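Local coordinates for neuraminidase (Influenza A virus, PDB 4GEZ), which is a tetrameric, neuraminidase-like coat protein of a bat influenza virus that probably removes terminal sialic acids, although its putative active site has diverged, at residues R47-S52 and Q359-F364; N320-R325 and E347-T352. One frame throughout, in Å; residues are numbered along the deposited sequence.

In the fold
The two contacts lie about 11 Å apart, centre to centre, and meet at one sheet, the antiparallel one made of strands 25-30, 359-367, 343-349 and 322-329. Interaction 2 is inside it, pairing its edge strand 322-329 with 343-349. Interaction 1 leaves it, packing strand 359-367 against strand 44-53 of a separate sheet. Along the chain, interaction 2 is nested within the long loop that interaction 1 closes. They also join directly: Glu360 N is probably hydrogen-bonded to Ile348 O, and Arg325 NH2 to Ala49 O. One contact thus builds a blade of the beta-propeller, and the other seats that blade against its neighbour.

Interaction 1: R47-S52 and Q359-F364; sequences RRAYVS and QELSTF
Thr363 OG1 is gripped by two groups, Thr29 OG1 and His30 ND1, both on the outermost strand 25-30 of the same sheet, while the other branch of the same side chain faces Val51. With OG1 set between the backbone N and the carbonyl carbon (chi1 64°), the methyl CG2 is left to meet Val51 CG2 at 4.2 Å, the two side chains crossing at about a right angle. No hydrogen bond spans the two segments; methyl groups make most of the contact. Leu361 does most of the work. Its CD2 methyl reaches Val51 CG2 at 3.7 Å and Ala49 CB at 3.9 Å, filling the step between these two residues of strand 49-52, and it also lies 4.0 Å from Tyr50 O. The other methyl, CD1, comes up to Ala49 O, which accepts a hydrogen bond from Arg325 NH2. Leu361 and Val51 lie alongside, pointing opposite ways, and Thr363 CG2 adds a lighter touch next to Val51.

Tyr50 starts out the other way from its strand and hydrogen-bonds through OH to Ser107 OG. Around the apolar seam, Phe329 touches both Val51 and Thr363, Trp345 lies against Leu361, and Phe62 against Ala49. The strand axes stay 8.4 Å apart and run in roughly the same direction, at 33° to each other. That spacing is too wide for backbone pairing and suits two sheets laid face to face. Strand 44-53 is outermost in its sheet, whereas 359-367 lies between 25-30 and 343-349; face-to-face contact between adjacent four-stranded blades is characteristic of the six-bladed beta-propeller of influenza neuraminidases.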
loop_
_atom_site.group_PDB
_atom_site.type_symbol
_atom_site.label_atom_id
_atom_site.label_comp_id
_atom_site.label_asym_id
_atom_site.label_seq_id
_atom_site.Cartn_x
_atom_site.Cartn_y
_atom_site.Cartn_z
ATOM N N ARG A 47 -17.234 -14.133 2.377
ATOM C CA ARG A 47 -17.834 -15.439 2.133
ATOM C C ARG A 47 -17.799 -15.706 0.633
ATOM O O ARG A 47 -17.552 -14.785 -0.157
ATOM C CB ARG A 47 -19.269 -15.500 2.669
ATOM C CG ARG A 47 -20.217 -14.449 2.094
ATOM C CD ARG A 47 -21.637 -14.620 2.645
ATOM N NE ARG A 47 -21.708 -14.384 4.089
ATOM C CZ ARG A 47 -22.317 -13.346 4.660
ATOM N NH1 ARG A 47 -22.944 -12.444 3.919
ATOM N NH2 ARG A 47 -22.319 -13.219 5.981
ATOM N N ARG A 48 -18.035 -16.961 0.248
ATOM C CA ARG A 48 -18.083 -17.358 -1.161
ATOM C C ARG A 48 -16.836 -16.961 -1.942
ATOM O O ARG A 48 -16.930 -16.473 -3.066
ATOM C CB ARG A 48 -19.337 -16.797 -1.840
ATOM C CG ARG A 48 -20.641 -17.390 -1.332
ATOM C CD ARG A 48 -21.832 -16.597 -1.847
ATOM N NE ARG A 48 -22.960 -16.653 -0.918
ATOM C CZ ARG A 48 -23.625 -15.588 -0.483
ATOM N NH1 ARG A 48 -23.276 -14.375 -0.891
ATOM N NH2 ARG A 48 -24.630 -15.732 0.369
ATOM N N ALA A 49 -15.669 -17.162 -1.340
ATOM C CA ALA A 49 -14.409 -16.810 -1.989
ATOM C C ALA A 49 -13.951 -17.900 -2.958
ATOM O O ALA A 49 -14.259 -19.076 -2.771
ATOM C CB ALA A 49 -13.326 -16.529 -0.946
ATOM N N TYR A 50 -13.215 -17.493 -3.989
ATOM C CA TYR A 50 -12.616 -18.413 -4.956
ATOM C C TYR A 50 -11.366 -17.757 -5.532
ATOM O O TYR A 50 -11.099 -16.593 -5.245
ATOM C CB TYR A 50 -13.609 -18.785 -6.071
ATOM C CG TYR A 50 -14.196 -17.604 -6.809
ATOM C CD1 TYR A 50 -15.323 -16.954 -6.325
ATOM C CD2 TYR A 50 -13.631 -17.146 -7.996
ATOM C CE1 TYR A 50 -15.867 -15.877 -6.991
ATOM C CE2 TYR A 50 -14.168 -16.065 -8.672
ATOM C CZ TYR A 50 -15.287 -15.438 -8.160
ATOM O OH TYR A 50 -15.840 -14.363 -8.814
ATOM N N VAL A 51 -10.618 -18.489 -6.352
ATOM C CA VAL A 51 -9.349 -17.998 -6.878
ATOM C C VAL A 51 -9.386 -17.952 -8.403
ATOM O O VAL A 51 -9.939 -18.848 -9.045
ATOM C CB VAL A 51 -8.178 -18.900 -6.401
ATOM C CG1 VAL A 51 -6.861 -18.471 -7.020
ATOM C CG2 VAL A 51 -8.078 -18.859 -4.895
ATOM N N SER A 52 -8.819 -16.894 -8.976
ATOM C CA SER A 52 -8.639 -16.796 -10.424
ATOM C C SER A 52 -7.350 -16.022 -10.706
ATOM O O SER A 52 -7.013 -15.083 -9.981
ATOM C CB SER A 52 -9.846 -16.122 -11.089
ATOM O OG SER A 52 -9.787 -16.260 -12.499
ATOM N N GLN A 359 -12.545 -17.875 7.582
ATOM C CA GLN A 359 -12.327 -19.026 6.724
ATOM C C GLN A 359 -11.109 -18.685 5.895
ATOM O O GLN A 359 -11.176 -17.829 5.017
ATOM C CB GLN A 359 -13.517 -19.259 5.784
ATOM C CG GLN A 359 -14.880 -19.416 6.448
ATOM C CD GLN A 359 -15.065 -20.782 7.080
ATOM O OE1 GLN A 359 -14.300 -21.180 7.956
ATOM N NE2 GLN A 359 -16.071 -21.517 6.621
ATOM N N GLU A 360 -9.982 -19.313 6.200
ATOM C CA GLU A 360 -8.804 -19.118 5.374
ATOM C C GLU A 360 -9.024 -19.814 4.036
ATOM O O GLU A 360 -9.530 -20.943 3.985
ATOM C CB GLU A 360 -7.549 -19.655 6.062
ATOM C CG GLU A 360 -6.264 -19.333 5.311
ATOM C CD GLU A 360 -5.080 -20.139 5.792
ATOM O OE1 GLU A 360 -5.113 -20.647 6.933
ATOM O OE2 GLU A 360 -4.112 -20.268 5.016
ATOM N N LEU A 361 -8.648 -19.147 2.952
ATOM C CA LEU A 361 -8.752 -19.761 1.635
ATOM C C LEU A 361 -7.418 -20.412 1.280
ATOM O O LEU A 361 -6.513 -19.749 0.769
ATOM C CB LEU A 361 -9.146 -18.719 0.584
ATOM C CG LEU A 361 -9.703 -19.253 -0.742
ATOM C CD1 LEU A 361 -11.037 -19.938 -0.517
ATOM C CD2 LEU A 361 -9.852 -18.144 -1.778
ATOM N N SER A 362 -7.291 -21.704 1.579
ATOM C CA SER A 362 -6.066 -22.437 1.279
ATOM C C SER A 362 -6.057 -22.863 -0.187
ATOM O O SER A 362 -7.110 -22.976 -0.813
ATOM C CB SER A 362 -5.945 -23.666 2.187
ATOM O OG SER A 362 -6.931 -24.626 1.868
ATOM N N THR A 363 -4.862 -23.083 -0.734
ATOM C CA THR A 363 -4.719 -23.528 -2.117
ATOM C C THR A 363 -3.745 -24.694 -2.181
ATOM O O THR A 363 -2.721 -24.691 -1.500
ATOM C CB THR A 363 -4.225 -22.395 -3.068
ATOM O OG1 THR A 363 -2.904 -21.979 -2.693
ATOM C CG2 THR A 363 -5.156 -21.197 -3.026
ATOM N N PHE A 364 -4.063 -25.675 -3.020
ATOM C CA PHE A 364 -3.196 -26.824 -3.245
ATOM C C PHE A 364 -3.001 -27.006 -4.752
ATOM O O PHE A 364 -3.916 -26.746 -5.536
ATOM C CB PHE A 364 -3.807 -28.095 -2.645
ATOM C CG PHE A 364 -3.773 -28.146 -1.138
ATOM C CD1 PHE A 364 -4.717 -27.458 -0.381
ATOM C CD2 PHE A 364 -2.808 -28.900 -0.477
ATOM C CE1 PHE A 364 -4.697 -27.514 1.009
ATOM C CE2 PHE A 364 -2.777 -28.963 0.912
ATOM C CZ PHE A 364 -3.724 -28.266 1.656
#

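Interaction 2: N320-R325 and E347-T352; sequences NKRTGR and EIEDQT
Glu347 and Arg325 meet through both oxygens of the carboxylate. Backbone Arg325 N donates to Glu347 OE2 at 3.0 Å, meeting that oxygen from above the carboxylate plane, while the guanidinium NH1 makes a salt bridge to Glu347 OE1. The modelled 2.4 Å between Arg325 NH1 and Glu347 OE1 is too short to trust in detail. The acid oxygen sits at the edge of the guanidinium, near its plane, though the two flat groups are turned 63° apart.

Backbone pairing sets this up. Gly324 N donates to Glu347 O at 3.0 Å, yet Glu347 N goes to Arg325 O at 2.9 Å, so two residues of strand 322-325 stand opposite one: a beta bulge, which turns Arg325 N to the carboxylate. Further along, Glu349 N bonds almost straight to Arg322 O at 3.1 Å, and between these points Thr323 and Ile348 make an antiparallel non-hydrogen-bonded pair with both side chains on one face.

At the end of the strands, Arg322 holds its CG anti to the backbone N (chi1 -171°) and runs extended past Glu349. Its NH1 forms a looser salt bridge with Glu349 OE1 at 3.6 Å, the flat groups 29° apart. Lys321 NZ takes Glu349 O from above the carbonyl plane at 3.1 Å, and has a weak, long ion pair with Glu81 of a neighbouring subunit.

In the second shell, Gln273 OE1 accepts from Arg325 NE and Ala49 O from Arg325 NH2, fixing how the guanidinium is turned. Beyond the strand, Asp350 OD1 closes an Asx turn onto Thr352 N, and its OD2 accepts from Trp35 N. With a backbone N-H and a guanidinium both directed at the buried Glu347 carboxylate, that group is probably kept ionised.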
loop_
_atom_site.group_PDB
_atom_site.type_symbol
_atom_site.label_atom_id
_atom_site.label_comp_id
_atom_site.label_asym_id
_atom_site.label_seq_id
_atom_site.Cartn_x
_atom_site.Cartn_y
_atom_site.Cartn_z
ATOM N N ASN A 320 -8.627 -32.866 11.654
ATOM C CA ASN A 320 -9.440 -32.163 12.637
ATOM C C ASN A 320 -9.938 -30.809 12.144
ATOM O O ASN A 320 -10.952 -30.297 12.622
ATOM C CB ASN A 320 -8.655 -31.975 13.940
ATOM C CG ASN A 320 -8.321 -33.289 14.619
ATOM O OD1 ASN A 320 -9.044 -34.275 14.483
ATOM N ND2 ASN A 320 -7.213 -33.309 15.349
ATOM N N LYS A 321 -9.216 -30.233 11.187
ATOM C CA LYS A 321 -9.571 -28.931 10.641
ATOM C C LYS A 321 -10.988 -28.911 10.099
ATOM O O LYS A 321 -11.382 -29.801 9.344
ATOM C CB LYS A 321 -8.592 -28.549 9.527
ATOM C CG LYS A 321 -7.427 -27.699 9.995
ATOM C CD LYS A 321 -7.730 -26.230 9.784
ATOM C CE LYS A 321 -6.606 -25.355 10.304
ATOM N NZ LYS A 321 -6.850 -23.911 10.029
ATOM N N ARG A 322 -11.757 -27.895 10.481
ATOM C CA ARG A 322 -13.087 -27.739 9.917
ATOM C C ARG A 322 -12.909 -27.261 8.479
ATOM O O ARG A 322 -12.152 -26.322 8.206
ATOM C CB ARG A 322 -13.935 -26.754 10.731
ATOM C CG ARG A 322 -15.410 -26.728 10.318
ATOM C CD ARG A 322 -16.295 -25.924 11.269
ATOM N NE ARG A 322 -17.713 -26.047 10.924
ATOM C CZ ARG A 322 -18.301 -25.392 9.925
ATOM N NH1 ARG A 322 -17.597 -24.565 9.163
ATOM N NH2 ARG A 322 -19.593 -25.564 9.682
ATOM N N THR A 323 -13.605 -27.921 7.565
ATOM C CA THR A 323 -13.388 -27.735 6.140
ATOM C C THR A 323 -14.711 -27.247 5.558
ATOM O O THR A 323 -15.775 -27.578 6.083
ATOM C CB THR A 323 -12.882 -29.059 5.500
ATOM O OG1 THR A 323 -11.492 -28.938 5.167
ATOM C CG2 THR A 323 -13.675 -29.445 4.263
ATOM N N GLY A 324 -14.654 -26.446 4.498
ATOM C CA GLY A 324 -15.860 -25.915 3.890
ATOM C C GLY A 324 -15.854 -26.129 2.392
ATOM O O GLY A 324 -15.608 -27.240 1.919
ATOM N N ARG A 325 -16.141 -25.067 1.648
ATOM C CA ARG A 325 -16.199 -25.120 0.191
ATOM C C ARG A 325 -14.840 -25.436 -0.429
ATOM O O ARG A 325 -13.795 -25.137 0.157
ATOM C CB ARG A 325 -16.713 -23.780 -0.339
ATOM C CG ARG A 325 -18.150 -23.477 0.036
ATOM C CD ARG A 325 -18.482 -22.008 -0.178
ATOM N NE ARG A 325 -18.154 -21.565 -1.528
ATOM C CZ ARG A 325 -17.118 -20.787 -1.824
ATOM N NH1 ARG A 325 -16.319 -20.348 -0.861
ATOM N NH2 ARG A 325 -16.886 -20.440 -3.079
ATOM N N GLU A 347 -11.631 -23.910 1.630
ATOM C CA GLU A 347 -11.920 -23.128 2.829
ATOM C C GLU A 347 -11.520 -23.910 4.071
ATOM O O GLU A 347 -12.002 -25.021 4.290
ATOM C CB GLU A 347 -13.413 -22.796 2.931
ATOM C CG GLU A 347 -13.947 -21.762 1.947
ATOM C CD GLU A 347 -15.441 -21.535 2.123
ATOM O OE1 GLU A 347 -15.975 -20.567 1.542
ATOM O OE2 GLU A 347 -16.085 -22.339 2.831
ATOM N N ILE A 348 -10.645 -23.332 4.890
ATOM C CA ILE A 348 -10.314 -23.941 6.171
ATOM C C ILE A 348 -10.525 -22.938 7.293
ATOM O O ILE A 348 -10.065 -21.791 7.213
ATOM C CB ILE A 348 -8.872 -24.497 6.213
ATOM C CG1 ILE A 348 -7.860 -23.443 5.776
ATOM C CG2 ILE A 348 -8.761 -25.759 5.359
ATOM C CD1 ILE A 348 -6.409 -23.875 5.958
ATOM N N GLU A 349 -11.216 -23.375 8.342
ATOM C CA GLU A 349 -11.564 -22.489 9.445
ATOM C C GLU A 349 -10.383 -22.222 10.362
ATOM O O GLU A 349 -9.713 -23.159 10.804
ATOM C CB GLU A 349 -12.721 -23.071 10.265
ATOM C CG GLU A 349 -13.160 -22.173 11.419
ATOM C CD GLU A 349 -14.408 -22.670 12.119
ATOM O OE1 GLU A 349 -15.436 -22.869 11.436
ATOM O OE2 GLU A 349 -14.361 -22.854 13.355
ATOM N N ASP A 350 -10.127 -20.941 10.626
ATOM C CA ASP A 350 -9.163 -20.536 11.642
ATOM C C ASP A 350 -9.850 -20.649 12.995
ATOM O O ASP A 350 -10.576 -19.743 13.409
ATOM C CB ASP A 350 -8.713 -19.094 11.402
ATOM C CG ASP A 350 -7.566 -18.675 12.306
ATOM O OD1 ASP A 350 -7.325 -19.337 13.342
ATOM O OD2 ASP A 350 -6.916 -17.660 11.983
ATOM N N GLN A 351 -9.619 -21.765 13.677
ATOM C CA GLN A 351 -10.310 -22.060 14.933
ATOM C C GLN A 351 -9.901 -21.169 16.112
ATOM O O GLN A 351 -10.579 -21.162 17.143
ATOM C CB GLN A 351 -10.172 -23.545 15.290
ATOM C CG GLN A 351 -8.775 -23.979 15.721
ATOM C CD GLN A 351 -7.805 -24.065 14.557
ATOM O OE1 GLN A 351 -8.199 -23.942 13.396
ATOM N NE2 GLN A 351 -6.534 -24.298 14.859
ATOM N N THR A 352 -8.810 -20.417 15.962
ATOM C CA THR A 352 -8.403 -19.467 17.000
ATOM C C THR A 352 -9.308 -18.236 16.960
ATOM O O THR A 352 -9.301 -17.424 17.885
ATOM C CB THR A 352 -6.931 -19.000 16.855
ATOM O OG1 THR A 352 -6.776 -18.182 15.687
ATOM C CG2 THR A 352 -5.980 -20.190 16.800
#